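Local atomic coordinates of adenosine kinase (Sinorhizobium meliloti, PDB entry 3UBO), a protein that probably transfers phosphate to adenosine as a pfkB-family kinase, and here holds adenosine and ADP in its binding sites. Residues A[11-16]-A[131-136]; A[5-10]-A[151-156]. All blocks are in the same frame, centred on the assembly; numbering follows the deposited sequence.

Contact 1 (A[11-16]-A[131-136]); sequences IGNAIV and TYLGAC. With ADN (adenosine), chain C.
Asn13 and Cys136 mark the closest approach of the two backbones, with CA atoms 5.6 Å apart. Segment 11-16 is largely an extended loop. Segment 131-136 finishes strand 127-132 at Tyr132 and then bends into a 3-10 turn at Ala135. The two chains do not pair as strands, and their side chains make the contact. OD1 of Asn13 lies 3.5 Å from CB of Cys136. A water bridges the same region: it donates to Asn13 OD1 at 3.0 Å and, weakly, to Cys136 O. CD2 of Leu133 packs alongside, 4.1 Å from Asn13 CG. The other branch of the amide faces the ligand. ND2 of Asn13 donates to N1 of adenosine at 2.8 Å, with an N-H...N angle of 161°, and also to Tyr160 O. With an alanine here, N1 would probably lose this donor and the water one of its acceptors. Segment 11-16 runs from the central parallel sheet to strand 16-21 of the mixed sheet, which also holds strand 127-132. In pfkB-family kinases of the ribokinase-like fold such a smaller sheet forms the lid, so segment 11-16 is consistent with a core-to-lid connection, with adenosine against it. Ile15 covers a face of the purine. Its CG1 is anti to the carbonyl carbon (chi1 -61°) and the chain stays extended beyond it (chi2 174°), which carries CD1 over the ring near C4. The same CD1 meets CG2 of Thr131 at 3.8 Å. OG1 of Thr131 lies 3.0 Å from N7 and is hydrogen-bonded to Ser117 OG.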
ATOM      1  N   ILE A  11       7.297   7.025  20.962  1.00 52.29           N
ATOM      2  CA  ILE A  11       5.937   7.116  21.454  1.00 56.03           C
ATOM      3  C   ILE A  11       5.182   8.153  20.630  1.00 56.64           C
ATOM      4  O   ILE A  11       5.644   9.307  20.456  1.00 57.54           O
ATOM      5  CB  ILE A  11       5.861   7.466  22.979  1.00 58.83           C
ATOM      6  CG1 ILE A  11       6.602   6.428  23.817  1.00 56.45           C
ATOM      7  CG2 ILE A  11       4.386   7.541  23.480  1.00 56.00           C
ATOM      8  CD1 ILE A  11       6.174   6.441  25.285  1.00 58.23           C
ATOM      9  N   GLY A  12       4.046   7.712  20.090  1.00 54.18           N
ATOM     10  CA  GLY A  12       3.293   8.499  19.125  1.00 55.43           C
ATOM     11  C   GLY A  12       1.943   7.868  18.772  1.00 55.10           C
ATOM     12  O   GLY A  12       1.691   6.694  19.067  1.00 53.14           O
ATOM     13  N   ASN A  13       1.075   8.662  18.158  1.00 54.63           N
ATOM     14  CA  ASN A  13      -0.227   8.220  17.682  1.00 51.59           C
ATOM     15  C   ASN A  13      -0.122   7.096  16.676  1.00 52.40           C
ATOM     16  O   ASN A  13       0.433   7.281  15.577  1.00 53.85           O
ATOM     17  CB  ASN A  13      -0.832   9.412  17.007  1.00 52.56           C
ATOM     18  CG  ASN A  13      -1.272  10.393  17.963  1.00 54.62           C
ATOM     19  OD1 ASN A  13      -1.852   9.995  18.987  1.00 57.04           O
ATOM     20  ND2 ASN A  13      -1.010  11.664  17.717  1.00 52.01           N
ATOM     21  N   ALA A  14      -0.629   5.926  17.009  1.00 48.32           N
ATOM     22  CA  ALA A  14      -0.578   4.832  16.071  1.00 49.39           C
ATOM     23  C   ALA A  14      -1.608   5.028  14.942  1.00 52.50           C
ATOM     24  O   ALA A  14      -2.813   5.056  15.187  1.00 55.82           O
ATOM     25  CB  ALA A  14      -0.801   3.530  16.787  1.00 50.00           C
ATOM     26  N   ILE A  15      -1.161   5.193  13.714  1.00 51.84           N
ATOM     27  CA  ILE A  15      -2.037   5.670  12.619  1.00 51.95           C
ATOM     28  C   ILE A  15      -1.855   4.823  11.355  1.00 50.84           C
ATOM     29  O   ILE A  15      -0.721   4.516  10.962  1.00 47.40           O
ATOM     30  CB  ILE A  15      -1.811   7.154  12.291  1.00 49.54           C
ATOM     31  CG1 ILE A  15      -2.134   8.006  13.533  1.00 49.10           C
ATOM     32  CG2 ILE A  15      -2.596   7.532  11.081  1.00 46.75           C
ATOM     33  CD1 ILE A  15      -1.810   9.454  13.346  1.00 51.35           C
ATOM     34  N   VAL A  16      -2.962   4.367  10.765  1.00 49.59           N
ATOM     35  CA  VAL A  16      -2.837   3.799   9.429  1.00 49.93           C
ATOM     36  C   VAL A  16      -3.211   4.820   8.346  1.00 48.99           C
ATOM     37  O   VAL A  16      -4.209   5.549   8.496  1.00 50.00           O
ATOM     38  CB  VAL A  16      -3.525   2.480   9.279  1.00 49.00           C
ATOM     39  CG1 VAL A  16      -3.286   1.897   7.827  1.00 43.89           C
ATOM     40  CG2 VAL A  16      -2.991   1.602  10.311  1.00 46.41           C
ATOM     41  N   THR A 131      -6.770  13.517   9.912  1.00 55.27           N
ATOM     42  CA  THR A 131      -6.510  12.399  10.832  1.00 53.22           C
ATOM     43  C   THR A 131      -7.581  12.319  11.827  1.00 50.43           C
ATOM     44  O   THR A 131      -7.941  13.327  12.418  1.00 52.96           O
ATOM     45  CB  THR A 131      -5.137  12.557  11.558  1.00 53.20           C
ATOM     46  OG1 THR A 131      -4.102  12.563  10.560  1.00 55.15           O
ATOM     47  CG2 THR A 131      -4.889  11.404  12.453  1.00 50.36           C
ATOM     48  N   TYR A 132      -8.113  11.118  11.965  1.00 48.41           N
ATOM     49  CA  TYR A 132      -9.112  10.832  12.958  1.00 48.55           C
ATOM     50  C   TYR A 132      -8.387   9.967  14.007  1.00 50.32           C
ATOM     51  O   TYR A 132      -7.861   8.897  13.683  1.00 50.30           O
ATOM     52  CB  TYR A 132     -10.371  10.139  12.338  1.00 44.85           C
ATOM     53  CG  TYR A 132     -11.183   9.317  13.347  1.00 48.17           C
ATOM     54  CD1 TYR A 132     -11.856   9.939  14.413  1.00 47.09           C
ATOM     55  CD2 TYR A 132     -11.233   7.920  13.279  1.00 47.78           C
ATOM     56  CE1 TYR A 132     -12.572   9.205  15.351  1.00 45.37           C
ATOM     57  CE2 TYR A 132     -11.946   7.196  14.189  1.00 49.10           C
ATOM     58  CZ  TYR A 132     -12.629   7.836  15.242  1.00 49.25           C
ATOM     59  OH  TYR A 132     -13.347   7.094  16.197  1.00 50.39           O
ATOM     60  N   LEU A 133      -8.388  10.406  15.267  1.00 49.98           N
ATOM     61  CA  LEU A 133      -7.528   9.784  16.269  1.00 49.83           C
ATOM     62  C   LEU A 133      -7.924   8.383  16.739  1.00 52.33           C
ATOM     63  O   LEU A 133      -7.069   7.629  17.198  1.00 51.83           O
ATOM     64  CB  LEU A 133      -7.322  10.739  17.425  1.00 48.28           C
ATOM     65  CG  LEU A 133      -6.533  11.948  16.958  1.00 53.69           C
ATOM     66  CD1 LEU A 133      -6.718  13.230  17.804  1.00 52.94           C
ATOM     67  CD2 LEU A 133      -5.101  11.500  16.867  1.00 52.31           C
ATOM     68  N   GLY A 134      -9.199   8.003  16.599  1.00 52.08           N
ATOM     69  CA  GLY A 134      -9.641   6.649  16.982  1.00 50.93           C
ATOM     70  C   GLY A 134      -9.062   6.199  18.316  1.00 55.26           C
ATOM     71  O   GLY A 134      -9.007   7.007  19.253  1.00 56.12           O
ATOM     72  N   ALA A 135      -8.679   4.915  18.402  1.00 55.78           N
ATOM     73  CA  ALA A 135      -7.982   4.334  19.546  1.00 51.88           C
ATOM     74  C   ALA A 135      -6.902   5.246  20.205  1.00 54.86           C
ATOM     75  O   ALA A 135      -6.867   5.384  21.412  1.00 57.15           O
ATOM     76  CB  ALA A 135      -7.436   2.927  19.193  1.00 49.70           C
ATOM     77  N   CYS A 136      -6.055   5.927  19.445  1.00 53.90           N
ATOM     78  CA  CYS A 136      -5.096   6.877  20.008  1.00 53.23           C
ATOM     79  C   CYS A 136      -5.517   7.801  21.218  1.00 58.18           C
ATOM     80  O   CYS A 136      -4.669   8.367  21.905  1.00 60.71           O
ATOM     81  CB  CYS A 136      -4.483   7.708  18.860  1.00 53.06           C
ATOM     82  SG  CYS A 136      -3.720   6.583  17.585  1.00 54.90           S
TER
HETATM   83  O5' ADN C 353       4.696  13.032   8.837  1.00 62.56           O
HETATM   84  C5' ADN C 353       4.443  11.708   8.235  1.00 59.20           C
HETATM   85  C4' ADN C 353       3.348  10.864   8.973  1.00 57.27           C
HETATM   86  O4' ADN C 353       2.475  11.654   9.789  1.00 60.11           O
HETATM   87  C3' ADN C 353       2.351   9.771   8.320  1.00 55.91           C
HETATM   88  O3' ADN C 353       2.730   8.482   7.903  1.00 58.64           O
HETATM   89  C2' ADN C 353       1.150   9.768   9.325  1.00 56.50           C
HETATM   90  O2' ADN C 353       0.727   8.472   9.801  1.00 55.59           O
HETATM   91  C1' ADN C 353       1.634  10.711  10.354  1.00 59.74           C
HETATM   92  N9  ADN C 353       0.504  11.451  10.992  1.00 61.81           N
HETATM   93  C8  ADN C 353      -0.542  12.247  10.442  1.00 62.11           C
HETATM   94  N7  ADN C 353      -1.284  12.856  11.489  1.00 59.29           N
HETATM   95  C5  ADN C 353      -0.679  12.439  12.689  1.00 62.73           C
HETATM   96  C6  ADN C 353      -0.984  12.693  14.055  1.00 61.53           C
HETATM   97  N6  ADN C 353      -2.067  13.557  14.443  1.00 60.93           N
HETATM   98  N1  ADN C 353      -0.141  12.091  15.058  1.00 61.70           N
HETATM   99  C2  ADN C 353       0.962  11.259  14.677  1.00 60.08           C
HETATM  100  N3  ADN C 353       1.300  10.980  13.331  1.00 58.33           N
HETATM  101  C4  ADN C 353       0.447  11.569  12.367  1.00 60.90           C
HETATM  102  O   HOH W   1      -1.570   7.673  20.826  1.00 57.15           O

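Contact 2 (A[5-10]-A[151-156]); sequences KYDVLT and QSKVTY
The backbone of Leu9 bonds to the residues before and after Thr155, its parallel bridge partner. Its N donates to Val154 O at 3.0 Å, and its O accepts from Tyr156 N. Val154 N in turn donates to Asp7 O at 3.0 Å. Strands 8-10 and 154-156 run parallel, their axes 4.6 Å apart and inclined by 21°. This inner half is buried and closely packed. Leu9 and Thr155 point the same way, with Leu9 CD2 3.4 Å from Thr155 OG1. Leu9 CG is anti to the backbone N (chi1 170°), which lays the side chain along its neighbour. On the other face, Thr10 CG2 meets the edge of the Tyr156 ring at CD2, 3.7 Å away, while Thr10 OG1 bonds to Ala63 O. The outer end is looser. Both chains turn a corner, at Asp7 and Lys153, though Tyr6 still makes two backbone bonds to segment 151-156: its N donates to Gln151 O and its O accepts from Lys153 N. Asp7 OD1 and Lys153 NZ form only a long salt bridge of 3.8 Å. Each has another partner, Arg76 for Asp7 and Thr291 O for Lys153. Beyond them Lys5 is exposed and Gln151 partly so. They lie side by side with their CB atoms 3.8 Å apart. Strand 77-80 flanks 6-11, strand 184-188 flanks 152-158, and helix 62-73 covers Val8, Thr10 and Tyr156, as expected for the central parallel sheet of a ribokinase-like alpha/beta fold.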
ATOM      1  N   LYS A   5      19.131  -1.936  26.068  1.00 64.15           N
ATOM      2  CA  LYS A   5      18.637  -2.907  25.054  1.00 63.42           C
ATOM      3  C   LYS A   5      18.107  -2.271  23.695  1.00 60.74           C
ATOM      4  O   LYS A   5      17.989  -2.953  22.661  1.00 58.53           O
ATOM      5  CB  LYS A   5      17.623  -3.850  25.705  1.00 64.68           C
ATOM      6  CG  LYS A   5      17.330  -5.179  25.008  1.00 64.27           C
ATOM      7  CD  LYS A   5      16.162  -5.826  25.832  1.00 71.88           C
ATOM      8  CE  LYS A   5      15.871  -7.352  25.518  1.00 79.11           C
ATOM      9  NZ  LYS A   5      15.964  -7.766  24.044  1.00 73.66           N
ATOM     10  N   TYR A   6      17.808  -0.968  23.736  1.00 59.85           N
ATOM     11  CA  TYR A   6      17.299  -0.235  22.591  1.00 59.39           C
ATOM     12  C   TYR A   6      18.095   1.047  22.448  1.00 60.20           C
ATOM     13  O   TYR A   6      18.410   1.735  23.446  1.00 59.47           O
ATOM     14  CB  TYR A   6      15.745   0.035  22.641  1.00 56.76           C
ATOM     15  CG  TYR A   6      14.910  -1.228  22.878  1.00 57.49           C
ATOM     16  CD1 TYR A   6      14.723  -2.196  21.867  1.00 55.94           C
ATOM     17  CD2 TYR A   6      14.372  -1.501  24.152  1.00 59.03           C
ATOM     18  CE1 TYR A   6      13.989  -3.399  22.120  1.00 55.62           C
ATOM     19  CE2 TYR A   6      13.670  -2.677  24.418  1.00 58.30           C
ATOM     20  CZ  TYR A   6      13.466  -3.628  23.410  1.00 59.66           C
ATOM     21  OH  TYR A   6      12.729  -4.775  23.714  1.00 59.29           O
ATOM     22  N   ASP A   7      18.400   1.354  21.183  1.00 59.16           N
ATOM     23  CA  ASP A   7      18.927   2.662  20.790  1.00 59.66           C
ATOM     24  C   ASP A   7      17.807   3.637  20.820  1.00 59.07           C
ATOM     25  O   ASP A   7      17.909   4.651  21.475  1.00 60.83           O
ATOM     26  CB  ASP A   7      19.610   2.571  19.414  1.00 61.11           C
ATOM     27  CG  ASP A   7      20.619   1.458  19.396  1.00 60.67           C
ATOM     28  OD1 ASP A   7      21.585   1.652  20.173  1.00 60.77           O
ATOM     29  OD2 ASP A   7      20.401   0.380  18.753  1.00 57.80           O
ATOM     30  N   VAL A   8      16.714   3.324  20.128  1.00 59.78           N
ATOM     31  CA  VAL A   8      15.557   4.233  20.185  1.00 60.95           C
ATOM     32  C   VAL A   8      14.186   3.660  20.488  1.00 59.29           C
ATOM     33  O   VAL A   8      13.718   2.635  19.879  1.00 55.16           O
ATOM     34  CB  VAL A   8      15.355   5.075  18.926  1.00 57.39           C
ATOM     35  CG1 VAL A   8      14.555   6.322  19.316  1.00 56.06           C
ATOM     36  CG2 VAL A   8      16.723   5.424  18.257  1.00 59.47           C
ATOM     37  N   LEU A   9      13.550   4.375  21.415  1.00 57.57           N
ATOM     38  CA  LEU A   9      12.143   4.179  21.723  1.00 57.52           C
ATOM     39  C   LEU A   9      11.274   5.370  21.227  1.00 57.37           C
ATOM     40  O   LEU A   9      11.540   6.573  21.515  1.00 56.01           O
ATOM     41  CB  LEU A   9      11.963   3.938  23.206  1.00 57.19           C
ATOM     42  CG  LEU A   9      10.560   3.931  23.842  1.00 58.93           C
ATOM     43  CD1 LEU A   9       9.764   2.678  23.437  1.00 58.45           C
ATOM     44  CD2 LEU A   9      10.659   4.020  25.363  1.00 58.99           C
ATOM     45  N   THR A  10      10.241   5.028  20.461  1.00 54.44           N
ATOM     46  CA  THR A  10       9.304   6.084  20.068  1.00 57.58           C
ATOM     47  C   THR A  10       7.894   5.880  20.621  1.00 53.49           C
ATOM     48  O   THR A  10       7.412   4.735  20.765  1.00 52.84           O
ATOM     49  CB  THR A  10       9.298   6.411  18.531  1.00 55.98           C
ATOM     50  OG1 THR A  10       8.488   5.444  17.832  1.00 53.23           O
ATOM     51  CG2 THR A  10      10.727   6.402  17.981  1.00 52.80           C
ATOM     52  N   GLN A 151      15.777   0.777  29.352  1.00 63.02           N
ATOM     53  CA  GLN A 151      16.748   0.119  28.484  1.00 63.30           C
ATOM     54  C   GLN A 151      17.045   0.818  27.127  1.00 64.81           C
ATOM     55  O   GLN A 151      17.801   0.276  26.240  1.00 61.51           O
ATOM     56  CB  GLN A 151      16.258  -1.297  28.218  1.00 65.70           C
ATOM     57  CG  GLN A 151      15.826  -2.027  29.476  1.00 66.96           C
ATOM     58  CD  GLN A 151      15.174  -3.366  29.163  1.00 72.73           C
ATOM     59  OE1 GLN A 151      14.053  -3.414  28.596  1.00 72.35           O
ATOM     60  NE2 GLN A 151      15.875  -4.472  29.515  1.00 70.38           N
ATOM     61  N   SER A 152      16.501   2.032  26.985  1.00 63.50           N
ATOM     62  CA  SER A 152      16.509   2.686  25.685  1.00 62.71           C
ATOM     63  C   SER A 152      17.235   4.005  25.753  1.00 62.75           C
ATOM     64  O   SER A 152      16.884   4.882  26.582  1.00 62.27           O
ATOM     65  CB  SER A 152      15.073   2.844  25.132  1.00 60.40           C
ATOM     66  OG  SER A 152      14.553   1.575  24.781  1.00 58.08           O
ATOM     67  N   LYS A 153      18.214   4.140  24.843  1.00 61.41           N
ATOM     68  CA  LYS A 153      19.157   5.254  24.890  1.00 62.53           C
ATOM     69  C   LYS A 153      18.430   6.585  24.735  1.00 62.91           C
ATOM     70  O   LYS A 153      18.484   7.465  25.601  1.00 61.16           O
ATOM     71  CB  LYS A 153      20.308   5.102  23.863  1.00 59.55           C
ATOM     72  CG  LYS A 153      21.193   3.811  23.993  1.00 60.69           C
ATOM     73  CD  LYS A 153      22.530   3.988  23.205  1.00 58.59           C
ATOM     74  CE  LYS A 153      23.155   2.686  22.752  1.00 58.85           C
ATOM     75  NZ  LYS A 153      24.554   2.934  22.203  1.00 59.82           N
ATOM     76  N   VAL A 154      17.751   6.726  23.606  1.00 63.52           N
ATOM     77  CA  VAL A 154      16.803   7.804  23.482  1.00 64.32           C
ATOM     78  C   VAL A 154      15.344   7.364  23.617  1.00 64.59           C
ATOM     79  O   VAL A 154      14.974   6.233  23.262  1.00 65.24           O
ATOM     80  CB  VAL A 154      17.000   8.555  22.249  1.00 62.57           C
ATOM     81  CG1 VAL A 154      16.111   9.748  22.313  1.00 64.48           C
ATOM     82  CG2 VAL A 154      18.428   9.036  22.237  1.00 64.20           C
ATOM     83  N   THR A 155      14.534   8.238  24.196  1.00 62.25           N
ATOM     84  CA  THR A 155      13.088   8.117  24.073  1.00 62.20           C
ATOM     85  C   THR A 155      12.591   9.316  23.207  1.00 62.73           C
ATOM     86  O   THR A 155      12.952  10.503  23.429  1.00 61.79           O
ATOM     87  CB  THR A 155      12.375   7.902  25.491  1.00 65.68           C
ATOM     88  OG1 THR A 155      12.747   6.626  26.069  1.00 63.57           O
ATOM     89  CG2 THR A 155      10.831   7.976  25.401  1.00 62.22           C
ATOM     90  N   TYR A 156      11.838   8.993  22.154  1.00 61.16           N
ATOM     91  CA  TYR A 156      11.368  10.031  21.246  1.00 59.26           C
ATOM     92  C   TYR A 156       9.864   9.944  21.064  1.00 59.56           C
ATOM     93  O   TYR A 156       9.310   8.827  21.000  1.00 56.89           O
ATOM     94  CB  TYR A 156      12.065   9.818  19.958  1.00 60.13           C
ATOM     95  CG  TYR A 156      11.635  10.649  18.772  1.00 62.24           C
ATOM     96  CD1 TYR A 156      12.142  11.930  18.578  1.00 60.90           C
ATOM     97  CD2 TYR A 156      10.781  10.129  17.810  1.00 60.26           C
ATOM     98  CE1 TYR A 156      11.800  12.685  17.474  1.00 63.51           C
ATOM     99  CE2 TYR A 156      10.441  10.883  16.663  1.00 62.12           C
ATOM    100  CZ  TYR A 156      10.954  12.167  16.488  1.00 62.89           C
ATOM    101  OH  TYR A 156      10.631  12.928  15.354  1.00 59.42           O
TER

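In the fold
The first segments of the two contacts, 5-10 and 11-16, form one continuous run, and the contact centres are 21 Å apart. They meet where Ile11 N lies 2.7 Å from Tyr156 O, a probable hydrogen bond that continues the strand pairing of contact 2 up to the loop of contact 1. Contact 2 belongs to the central parallel sheet, while contact 1 reaches the substrate: Asn13, Ile15 and Thr131 line the adenosine pocket, and Asp17, just beyond segment 11-16, also bonds to adenosine. The side chain of Tyr156 is about 9 Å from both adenosine and ADP. That of Thr131 is about 14 Å from ADP, on the nucleoside side of the site.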